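Local coordinates for protein 5-oxopent-3-ene-1,2,5-tricarboxylate decarboxylase (Exiguobacterium antarcticum B7, PDB 6IYM) that belongs to the fumarylacetoacetate hydrolase family and carries a magnesium ion held by acidic side chains, at residues 5-10 with 61-66; 14-19 with 31-36; 103-108 with 271-276. All coordinates share one frame; numbering follows the deposited sequence.

Contact 1 (5-10 with 61-66); sequences WFRFEQ and RLLAPY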
loop_
_atom_site.group_PDB
_atom_site.type_symbol
_atom_site.label_atom_id
_atom_site.label_comp_id
_atom_site.label_asym_id
_atom_site.label_seq_id
_atom_site.Cartn_x
_atom_site.Cartn_y
_atom_site.Cartn_z
ATOM N N TRP A 5 -19.668 -13.412 6.122
ATOM C CA TRP A 5 -18.697 -13.367 7.242
ATOM C C TRP A 5 -18.584 -11.931 7.721
ATOM O O TRP A 5 -18.519 -11.033 6.864
ATOM C CB TRP A 5 -17.322 -13.874 6.811
ATOM C CG TRP A 5 -17.245 -15.334 6.523
ATOM C CD1 TRP A 5 -17.446 -15.968 5.336
ATOM C CD2 TRP A 5 -16.888 -16.343 7.466
ATOM N NE1 TRP A 5 -17.265 -17.313 5.483
ATOM C CE2 TRP A 5 -16.912 -17.571 6.777
ATOM C CE3 TRP A 5 -16.544 -16.318 8.816
ATOM C CZ2 TRP A 5 -16.618 -18.776 7.413
ATOM C CZ3 TRP A 5 -16.259 -17.511 9.445
ATOM C CH2 TRP A 5 -16.288 -18.721 8.751
ATOM N N PHE A 6 -18.499 -11.733 9.029
ATOM C CA PHE A 6 -18.186 -10.412 9.613
ATOM C C PHE A 6 -17.428 -10.605 10.918
ATOM O O PHE A 6 -17.314 -11.751 11.431
ATOM C CB PHE A 6 -19.460 -9.588 9.815
ATOM C CG PHE A 6 -20.555 -10.278 10.584
ATOM C CD1 PHE A 6 -21.474 -11.087 9.931
ATOM C CD2 PHE A 6 -20.665 -10.115 11.959
ATOM C CE1 PHE A 6 -22.494 -11.707 10.635
ATOM C CE2 PHE A 6 -21.675 -10.747 12.668
ATOM C CZ PHE A 6 -22.593 -11.535 12.000
ATOM N N ARG A 7 -16.840 -9.496 11.350
ATOM C CA ARG A 7 -16.298 -9.280 12.700
ATOM C C ARG A 7 -17.312 -8.371 13.404
ATOM O O ARG A 7 -17.864 -7.484 12.714
ATOM C CB ARG A 7 -14.902 -8.675 12.558
ATOM C CG ARG A 7 -13.859 -9.236 13.510
ATOM C CD ARG A 7 -12.458 -8.891 13.082
ATOM N NE ARG A 7 -12.371 -7.550 12.534
ATOM C CZ ARG A 7 -11.675 -6.549 13.048
ATOM N NH1 ARG A 7 -10.953 -6.726 14.132
ATOM N NH2 ARG A 7 -11.683 -5.365 12.462
ATOM N N PHE A 8 -17.603 -8.619 14.686
ATOM C CA PHE A 8 -18.449 -7.738 15.538
ATOM C C PHE A 8 -17.776 -7.542 16.895
ATOM O O PHE A 8 -16.919 -8.374 17.252
ATOM C CB PHE A 8 -19.851 -8.322 15.692
ATOM C CG PHE A 8 -19.946 -9.604 16.485
ATOM C CD1 PHE A 8 -20.154 -9.577 17.859
ATOM C CD2 PHE A 8 -19.889 -10.836 15.853
ATOM C CE1 PHE A 8 -20.292 -10.753 18.579
ATOM C CE2 PHE A 8 -20.024 -12.014 16.573
ATOM C CZ PHE A 8 -20.229 -11.971 17.934
ATOM N N GLU A 9 -18.172 -6.493 17.618
ATOM C CA GLU A 9 -17.576 -6.074 18.911
ATOM C C GLU A 9 -18.356 -6.698 20.074
ATOM O O GLU A 9 -19.608 -6.648 20.052
ATOM C CB GLU A 9 -17.592 -4.552 19.025
ATOM C CG GLU A 9 -17.258 -4.032 20.410
ATOM C CD GLU A 9 -17.430 -2.528 20.519
ATOM O OE1 GLU A 9 -17.295 -1.854 19.472
ATOM O OE2 GLU A 9 -17.726 -2.035 21.634
ATOM N N GLN A 10 -17.618 -7.234 21.057
ATOM C CA GLN A 10 -18.129 -7.713 22.372
ATOM C C GLN A 10 -17.089 -7.432 23.471
ATOM O O GLN A 10 -15.988 -8.026 23.435
ATOM C CB GLN A 10 -18.469 -9.197 22.283
ATOM C CG GLN A 10 -19.205 -9.715 23.504
ATOM C CD GLN A 10 -19.930 -10.990 23.172
ATOM O OE1 GLN A 10 -20.993 -10.975 22.556
ATOM N NE2 GLN A 10 -19.327 -12.109 23.544
ATOM N N ARG A 61 -23.196 -4.523 16.803
ATOM C CA ARG A 61 -22.122 -3.593 16.340
ATOM C C ARG A 61 -21.015 -4.364 15.603
ATOM O O ARG A 61 -20.186 -5.043 16.270
ATOM C CB ARG A 61 -21.512 -2.740 17.455
ATOM C CG ARG A 61 -20.968 -1.419 16.929
ATOM C CD ARG A 61 -19.755 -0.869 17.654
ATOM N NE ARG A 61 -18.897 -0.101 16.748
ATOM C CZ ARG A 61 -17.919 0.734 17.120
ATOM N NH1 ARG A 61 -17.655 0.949 18.398
ATOM N NH2 ARG A 61 -17.213 1.369 16.201
ATOM N N LEU A 62 -21.001 -4.204 14.278
ATOM C CA LEU A 62 -20.049 -4.809 13.309
ATOM C C LEU A 62 -18.762 -3.984 13.340
ATOM O O LEU A 62 -18.842 -2.760 13.610
ATOM C CB LEU A 62 -20.694 -4.771 11.916
ATOM C CG LEU A 62 -21.767 -5.817 11.597
ATOM C CD1 LEU A 62 -21.136 -7.110 11.167
ATOM C CD2 LEU A 62 -22.690 -6.088 12.770
ATOM N N LEU A 63 -17.613 -4.611 13.091
ATOM C CA LEU A 63 -16.338 -3.884 12.856
ATOM C C LEU A 63 -16.019 -3.953 11.360
ATOM O O LEU A 63 -16.776 -4.655 10.615
ATOM C CB LEU A 63 -15.232 -4.483 13.728
ATOM C CG LEU A 63 -15.474 -4.397 15.244
ATOM C CD1 LEU A 63 -14.407 -5.179 15.992
ATOM C CD2 LEU A 63 -15.527 -2.949 15.742
ATOM N N ALA A 64 -14.976 -3.249 10.918
ATOM C CA ALA A 64 -14.412 -3.460 9.566
ATOM C C ALA A 64 -14.083 -4.949 9.443
ATOM O O ALA A 64 -13.690 -5.567 10.419
ATOM C CB ALA A 64 -13.202 -2.584 9.380
ATOM N N PRO A 65 -14.298 -5.619 8.295
ATOM C CA PRO A 65 -13.950 -7.037 8.184
ATOM C C PRO A 65 -12.551 -7.388 8.721
ATOM O O PRO A 65 -12.450 -8.314 9.478
ATOM C CB PRO A 65 -14.160 -7.257 6.676
ATOM C CG PRO A 65 -15.377 -6.419 6.392
ATOM C CD PRO A 65 -15.046 -5.134 7.125
ATOM N N TYR A 66 -11.521 -6.625 8.357
ATOM C CA TYR A 66 -10.156 -6.735 8.943
ATOM C C TYR A 66 -9.366 -5.501 8.533
ATOM O O TYR A 66 -9.929 -4.682 7.775
ATOM C CB TYR A 66 -9.458 -8.008 8.464
ATOM C CG TYR A 66 -9.459 -8.155 6.965
ATOM C CD1 TYR A 66 -8.515 -7.529 6.178
ATOM C CD2 TYR A 66 -10.452 -8.879 6.334
ATOM C CE1 TYR A 66 -8.516 -7.679 4.800
ATOM C CE2 TYR A 66 -10.478 -9.028 4.961
ATOM C CZ TYR A 66 -9.507 -8.429 4.193
ATOM O OH TYR A 66 -9.551 -8.590 2.841
HETATM O O HOH W 1 -17.235 -7.019 9.677
#
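The chain of Arg-7 bends about its CG-CD bond (chi3 38°), and this lays its guanidinium group against the carbonyl of Ala-64. In Glu-9, by contrast, CG stands anti to the backbone N (chi1 169°) and the chain runs out straight to meet Arg-61. Between these two side chains the backbones form an isolated antiparallel beta bridge, which fastens the loop before strand 72-75 to the N-terminal strand 4-10. Phe-8 and Leu-62 are the non-hydrogen-bonded pair of the bridge, their CA atoms 4.0 Å apart. One flanking bond runs from Leu-63 N to Arg-7 O (2.9 Å), the other from Glu-9 N to Arg-61 O (2.8 Å). Past Leu-63 the two chains diverge, and the side chain of Arg-7 takes over from the backbone. It grips Ala-64 O side-on, with NE at 3.2 Å and NH2 at 2.9 Å, and the two bonds to one oxygen in the guanidinium plane should limit rotation of the group; NE also makes a weak bond to Pro-65 O. Leu-63 CD1 packs over one face of the same group, 4.2 Å above its plane. A water bonded to Arg-7 N also lies within hydrogen-bonding reach of Leu-63 O. Pro-65 itself packs on Phe-180, Ile-184 and Leu-36, while the hydroxyl of Tyr-66 is bonded to Gly-234 O. Next to the Glu-9 N bond, the carboxylate of Glu-9 and the guanidinium of Arg-61 are inclined by 56°. Arg-61 has two acidic partners: its NH2 reaches Asp-109, and its NH1 makes a salt bridge of 3.0 Å with Glu-9 OE1.

Contact 2 (14-19 with 31-36); sequences ARIGVE and VYTDSL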
loop_
_atom_site.group_PDB
_atom_site.type_symbol
_atom_site.label_atom_id
_atom_site.label_comp_id
_atom_site.label_asym_id
_atom_site.label_seq_id
_atom_site.Cartn_x
_atom_site.Cartn_y
_atom_site.Cartn_z
ATOM N N ALA A 14 -12.860 -7.885 19.542
ATOM C CA ALA A 14 -13.261 -8.495 18.259
ATOM C C ALA A 14 -13.767 -9.920 18.493
ATOM O O ALA A 14 -13.123 -10.648 19.252
ATOM C CB ALA A 14 -12.085 -8.476 17.310
ATOM N N ARG A 15 -14.883 -10.280 17.847
ATOM C CA ARG A 15 -15.363 -11.673 17.648
ATOM C C ARG A 15 -15.749 -11.852 16.174
ATOM O O ARG A 15 -15.805 -10.844 15.462
ATOM C CB ARG A 15 -16.536 -11.987 18.584
ATOM C CG ARG A 15 -16.115 -12.209 20.029
ATOM C CD ARG A 15 -17.220 -12.781 20.900
ATOM N NE ARG A 15 -17.492 -14.189 20.637
ATOM C CZ ARG A 15 -16.736 -15.213 21.040
ATOM N NH1 ARG A 15 -15.627 -15.001 21.731
ATOM N NH2 ARG A 15 -17.093 -16.456 20.748
ATOM N N ILE A 16 -16.004 -13.087 15.735
ATOM C CA ILE A 16 -16.340 -13.412 14.321
ATOM C C ILE A 16 -17.757 -13.979 14.299
ATOM O O ILE A 16 -18.111 -14.786 15.189
ATOM C CB ILE A 16 -15.327 -14.389 13.688
ATOM C CG1 ILE A 16 -13.957 -13.745 13.487
ATOM C CG2 ILE A 16 -15.853 -14.967 12.381
ATOM C CD1 ILE A 16 -12.864 -14.753 13.202
ATOM N N GLY A 17 -18.515 -13.585 13.282
ATOM C CA GLY A 17 -19.916 -13.983 13.097
ATOM C C GLY A 17 -20.152 -14.289 11.644
ATOM O O GLY A 17 -19.344 -13.800 10.809
ATOM N N VAL A 18 -21.172 -15.105 11.371
ATOM C CA VAL A 18 -21.658 -15.427 10.001
ATOM C C VAL A 18 -23.160 -15.148 9.944
ATOM O O VAL A 18 -23.754 -14.819 10.995
ATOM C CB VAL A 18 -21.337 -16.873 9.584
ATOM C CG1 VAL A 18 -19.897 -17.230 9.907
ATOM C CG2 VAL A 18 -22.298 -17.877 10.195
ATOM N N GLU A 19 -23.735 -15.274 8.749
ATOM C CA GLU A 19 -25.162 -14.967 8.486
ATOM C C GLU A 19 -25.652 -15.889 7.368
ATOM O O GLU A 19 -25.156 -15.761 6.229
ATOM C CB GLU A 19 -25.345 -13.485 8.159
ATOM C CG GLU A 19 -26.794 -13.036 8.179
ATOM C CD GLU A 19 -27.035 -11.734 7.443
ATOM O OE1 GLU A 19 -26.475 -10.703 7.874
ATOM O OE2 GLU A 19 -27.755 -11.766 6.419
ATOM N N VAL A 31 -14.209 -21.973 14.479
ATOM C CA VAL A 31 -13.169 -21.486 13.516
ATOM C C VAL A 31 -11.857 -21.156 14.259
ATOM O O VAL A 31 -10.834 -20.991 13.569
ATOM C CB VAL A 31 -13.683 -20.306 12.659
ATOM C CG1 VAL A 31 -14.970 -20.655 11.937
ATOM C CG2 VAL A 31 -13.864 -19.023 13.447
ATOM N N TYR A 32 -11.868 -21.077 15.596
ATOM C CA TYR A 32 -10.655 -21.036 16.469
ATOM C C TYR A 32 -9.792 -19.808 16.152
ATOM O O TYR A 32 -8.563 -19.948 16.056
ATOM C CB TYR A 32 -9.817 -22.319 16.339
ATOM C CG TYR A 32 -10.555 -23.580 16.706
ATOM C CD1 TYR A 32 -10.830 -23.888 18.030
ATOM C CD2 TYR A 32 -11.013 -24.452 15.729
ATOM C CE1 TYR A 32 -11.542 -25.025 18.375
ATOM C CE2 TYR A 32 -11.723 -25.597 16.058
ATOM C CZ TYR A 32 -11.987 -25.886 17.386
ATOM O OH TYR A 32 -12.684 -27.010 17.720
ATOM N N THR A 33 -10.404 -18.628 16.041
ATOM C CA THR A 33 -9.684 -17.334 15.931
ATOM C C THR A 33 -10.682 -16.174 16.008
ATOM O O THR A 33 -11.867 -16.417 15.752
ATOM C CB THR A 33 -8.841 -17.301 14.650
ATOM O OG1 THR A 33 -8.249 -16.005 14.567
ATOM C CG2 THR A 33 -9.635 -17.602 13.400
ATOM N N ASP A 34 -10.197 -14.977 16.354
ATOM C CA ASP A 34 -10.943 -13.682 16.316
ATOM C C ASP A 34 -10.498 -12.807 15.118
ATOM O O ASP A 34 -10.888 -11.604 15.073
ATOM C CB ASP A 34 -10.701 -12.898 17.606
ATOM C CG ASP A 34 -9.222 -12.601 17.755
ATOM O OD1 ASP A 34 -8.447 -13.441 17.270
ATOM O OD2 ASP A 34 -8.864 -11.515 18.282
ATOM N N SER A 35 -9.635 -13.322 14.229
ATOM C CA SER A 35 -9.177 -12.587 13.018
ATOM C C SER A 35 -9.823 -13.188 11.775
ATOM O O SER A 35 -9.558 -14.362 11.451
ATOM C CB SER A 35 -7.699 -12.519 12.866
ATOM O OG SER A 35 -7.374 -12.008 11.581
ATOM N N LEU A 36 -10.688 -12.399 11.134
ATOM C CA LEU A 36 -11.365 -12.802 9.885
ATOM C C LEU A 36 -10.333 -12.842 8.754
ATOM O O LEU A 36 -10.565 -13.608 7.819
ATOM C CB LEU A 36 -12.520 -11.835 9.609
ATOM C CG LEU A 36 -13.361 -12.161 8.393
ATOM C CD1 LEU A 36 -13.976 -13.544 8.514
ATOM C CD2 LEU A 36 -14.442 -11.105 8.199
#
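Ile-16 meets the turn between helices 28-31 and 36-41 with its longer branch. That turn combines an ST turn at Thr-33 with a helix N-cap at Ser-35, and Ile-16 reaches it from strand 13-20. CG1 lies beside the backbone N, anti to the carbonyl carbon (chi1 -69°), and chi2 of 165° carries CD1 straight out from the strand. The methyl therefore arrives end-on at backbone atoms, 3.2 Å from Thr-33 O and 3.7 Å from Ser-35 N, a snug fit against the main chain of the turn. One bond further back, CG1 of Ile-16 is 3.9 Å from Asp-34 C. Val-31 CG2 is a looser neighbour, 4.4 Å from CD1 of Ile-16, and Val-39 of the following helix also packs on the isoleucine. Two hydroxyls of the turn are bonded within or next to it: Thr-33 OG1 accepts from Ser-35 N at 3.0 Å and is bonded to Glu-38 OE2 too, while Ser-35 OG caps Glu-38 N at the start of helix 36-41. One residue pair widens the contact beyond Ile-16, with Asp-34 CB 3.7 Å from Ala-14 O.

Contact 3 (103-108 with 271-276); sequences SIVGPF and LQNQVK. Unlike the reference sequence in segment 271-276: Gln-274 (reference Lys).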
loop_
_atom_site.group_PDB
_atom_site.type_symbol
_atom_site.label_atom_id
_atom_site.label_comp_id
_atom_site.label_asym_id
_atom_site.label_seq_id
_atom_site.Cartn_x
_atom_site.Cartn_y
_atom_site.Cartn_z
ATOM N N SER A 103 -6.327 4.384 6.702
ATOM C CA SER A 103 -7.565 5.146 6.331
ATOM C C SER A 103 -8.840 4.343 6.591
ATOM O O SER A 103 -9.930 4.968 6.599
ATOM C CB SER A 103 -7.534 5.655 4.919
ATOM O OG SER A 103 -7.708 4.606 3.979
ATOM N N ILE A 104 -8.723 3.045 6.863
ATOM C CA ILE A 104 -9.870 2.111 7.069
ATOM C C ILE A 104 -10.635 2.486 8.339
ATOM O O ILE A 104 -10.008 2.732 9.343
ATOM C CB ILE A 104 -9.378 0.666 7.166
ATOM C CG1 ILE A 104 -8.784 0.167 5.840
ATOM C CG2 ILE A 104 -10.487 -0.227 7.696
ATOM C CD1 ILE A 104 -9.776 0.032 4.725
ATOM N N VAL A 105 -11.959 2.492 8.250
ATOM C CA VAL A 105 -12.889 2.483 9.407
ATOM C C VAL A 105 -13.972 1.483 9.046
ATOM O O VAL A 105 -14.098 1.150 7.857
ATOM C CB VAL A 105 -13.459 3.888 9.701
ATOM C CG1 VAL A 105 -12.351 4.899 9.980
ATOM C CG2 VAL A 105 -14.358 4.407 8.584
ATOM N N GLY A 106 -14.744 1.059 10.036
ATOM C CA GLY A 106 -15.771 0.022 9.873
ATOM C C GLY A 106 -17.164 0.631 9.830
ATOM O O GLY A 106 -17.324 1.844 9.836
ATOM N N PRO A 107 -18.218 -0.199 9.800
ATOM C CA PRO A 107 -19.581 0.314 9.752
ATOM C C PRO A 107 -19.901 1.320 10.879
ATOM O O PRO A 107 -19.482 1.111 12.013
ATOM C CB PRO A 107 -20.419 -0.964 9.849
ATOM C CG PRO A 107 -19.537 -2.028 9.279
ATOM C CD PRO A 107 -18.143 -1.661 9.749
ATOM N N PHE A 108 -20.584 2.417 10.510
ATOM C CA PHE A 108 -21.118 3.495 11.390
ATOM C C PHE A 108 -20.000 4.300 12.041
ATOM O O PHE A 108 -20.335 5.251 12.765
ATOM C CB PHE A 108 -22.051 2.926 12.456
ATOM C CG PHE A 108 -23.316 2.321 11.909
ATOM C CD1 PHE A 108 -24.280 3.131 11.323
ATOM C CD2 PHE A 108 -23.541 0.959 11.982
ATOM C CE1 PHE A 108 -25.440 2.577 10.805
ATOM C CE2 PHE A 108 -24.692 0.403 11.445
ATOM C CZ PHE A 108 -25.657 1.215 10.891
ATOM N N LEU A 271 -23.250 0.029 4.102
ATOM C CA LEU A 271 -22.088 0.654 4.769
ATOM C C LEU A 271 -22.429 2.129 4.935
ATOM O O LEU A 271 -22.393 2.868 3.935
ATOM C CB LEU A 271 -20.844 0.423 3.906
ATOM C CG LEU A 271 -19.491 0.807 4.502
ATOM C CD1 LEU A 271 -19.176 0.043 5.789
ATOM C CD2 LEU A 271 -18.399 0.556 3.486
ATOM N N GLN A 272 -22.734 2.537 6.162
ATOM C CA GLN A 272 -23.110 3.934 6.479
ATOM C C GLN A 272 -22.071 4.527 7.425
ATOM O O GLN A 272 -21.750 3.874 8.451
ATOM C CB GLN A 272 -24.503 3.983 7.094
ATOM C CG GLN A 272 -24.941 5.388 7.499
ATOM C CD GLN A 272 -26.273 5.333 8.207
ATOM O OE1 GLN A 272 -27.216 4.696 7.739
ATOM N NE2 GLN A 272 -26.339 5.980 9.363
ATOM N N ASN A 273 -21.615 5.735 7.071
ATOM C CA ASN A 273 -20.635 6.548 7.816
ATOM C C ASN A 273 -21.076 8.009 7.759
ATOM O O ASN A 273 -21.569 8.492 6.693
ATOM C CB ASN A 273 -19.226 6.337 7.255
ATOM C CG ASN A 273 -18.832 4.871 7.203
ATOM O OD1 ASN A 273 -19.139 4.158 6.238
ATOM N ND2 ASN A 273 -18.211 4.399 8.272
ATOM N N GLN A 274 -20.800 8.744 8.821
ATOM C CA GLN A 274 -21.104 10.189 8.878
ATOM C C GLN A 274 -19.770 10.934 8.850
ATOM O O GLN A 274 -18.849 10.559 9.598
ATOM C CB GLN A 274 -21.953 10.455 10.127
ATOM C CG GLN A 274 -22.649 11.810 10.127
ATOM C CD GLN A 274 -23.437 12.121 11.385
ATOM O OE1 GLN A 274 -23.435 11.391 12.374
ATOM N NE2 GLN A 274 -24.124 13.246 11.350
ATOM N N VAL A 275 -19.676 11.990 8.058
ATOM C CA VAL A 275 -18.545 12.958 8.131
ATOM C C VAL A 275 -18.666 13.701 9.471
ATOM O O VAL A 275 -19.755 14.235 9.764
ATOM C CB VAL A 275 -18.540 13.875 6.897
ATOM C CG1 VAL A 275 -17.427 14.923 6.925
ATOM C CG2 VAL A 275 -18.466 13.058 5.618
ATOM N N LYS A 276 -17.621 13.686 10.301
ATOM C CA LYS A 276 -17.640 14.459 11.578
ATOM C C LYS A 276 -16.270 15.065 11.881
ATOM O O LYS A 276 -15.264 14.350 11.796
ATOM C CB LYS A 276 -18.140 13.595 12.736
ATOM C CG LYS A 276 -19.633 13.748 13.011
ATOM C CD LYS A 276 -20.186 12.830 14.073
ATOM C CE LYS A 276 -19.747 11.395 13.880
ATOM N NZ LYS A 276 -20.640 10.438 14.577
HETATM O O HOH W 2 -20.715 7.792 11.514
#
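Phe-108 lies across Gln-272 where two beta sheets of this fumarylacetoacetate hydrolase fold are joined: segment 103-108 leaves the large sheet after strand 104-105, and 271-276 belongs to the five-strand sheet. The backbone anchors the aromatic residue first, through a hydrogen bond of 2.8 Å from Phe-108 N to Gln-272 O. Followed outward, the phenylalanine stays near that carbonyl oxygen for some way. Its CB is 4.1 Å from Gln-272 O, CG is equally near, and CD1 comes to 3.9 Å from the same oxygen. From CD1 to CE1 the side-chain amide of Gln-272 takes over, NE2 being 3.8 Å from CE1. NE2 sits at the edge of the ring, near its plane, and the ring and amide planes are steeply inclined, 78° apart. A second polar tie lies alongside: Asn-273 ND2 donates to Gly-106 O at 3.1 Å, with that oxygen in the amide plane, and bonds Asp-109 O as well, so this one nitrogen pins two carbonyls of the bend that leads into strand 111-112. On the buried flank Pro-107 CG touches Leu-271 CD1 at 4.1 Å. Beyond Phe-108 a water continues the link between the chains, accepting from Gln-274 N and donating to Phe-108 O, 2.9 Å from the latter.

In the fold
From the N terminus, strand 4-10 turns into strand 13-20, its antiparallel neighbour in the large sheet. Contact 2 then closes a short loop by bringing 31-36 back onto that second strand. Contact 1 closes the wider loop around it when 61-66 returns to strand 4-10, so contact 2 is nested inside contact 1. Contact 3 opens only afterwards, at 103-108, and its loop runs almost to the end of the chain before 271-276 closes it, joining the large sheet to the five-strand one. Contacts 1 and 3 are in series yet touch, Ala-64 CB packing on Gly-106 CA, whereas contacts 2 and 3 remain about 10 Å apart at their nearest atoms.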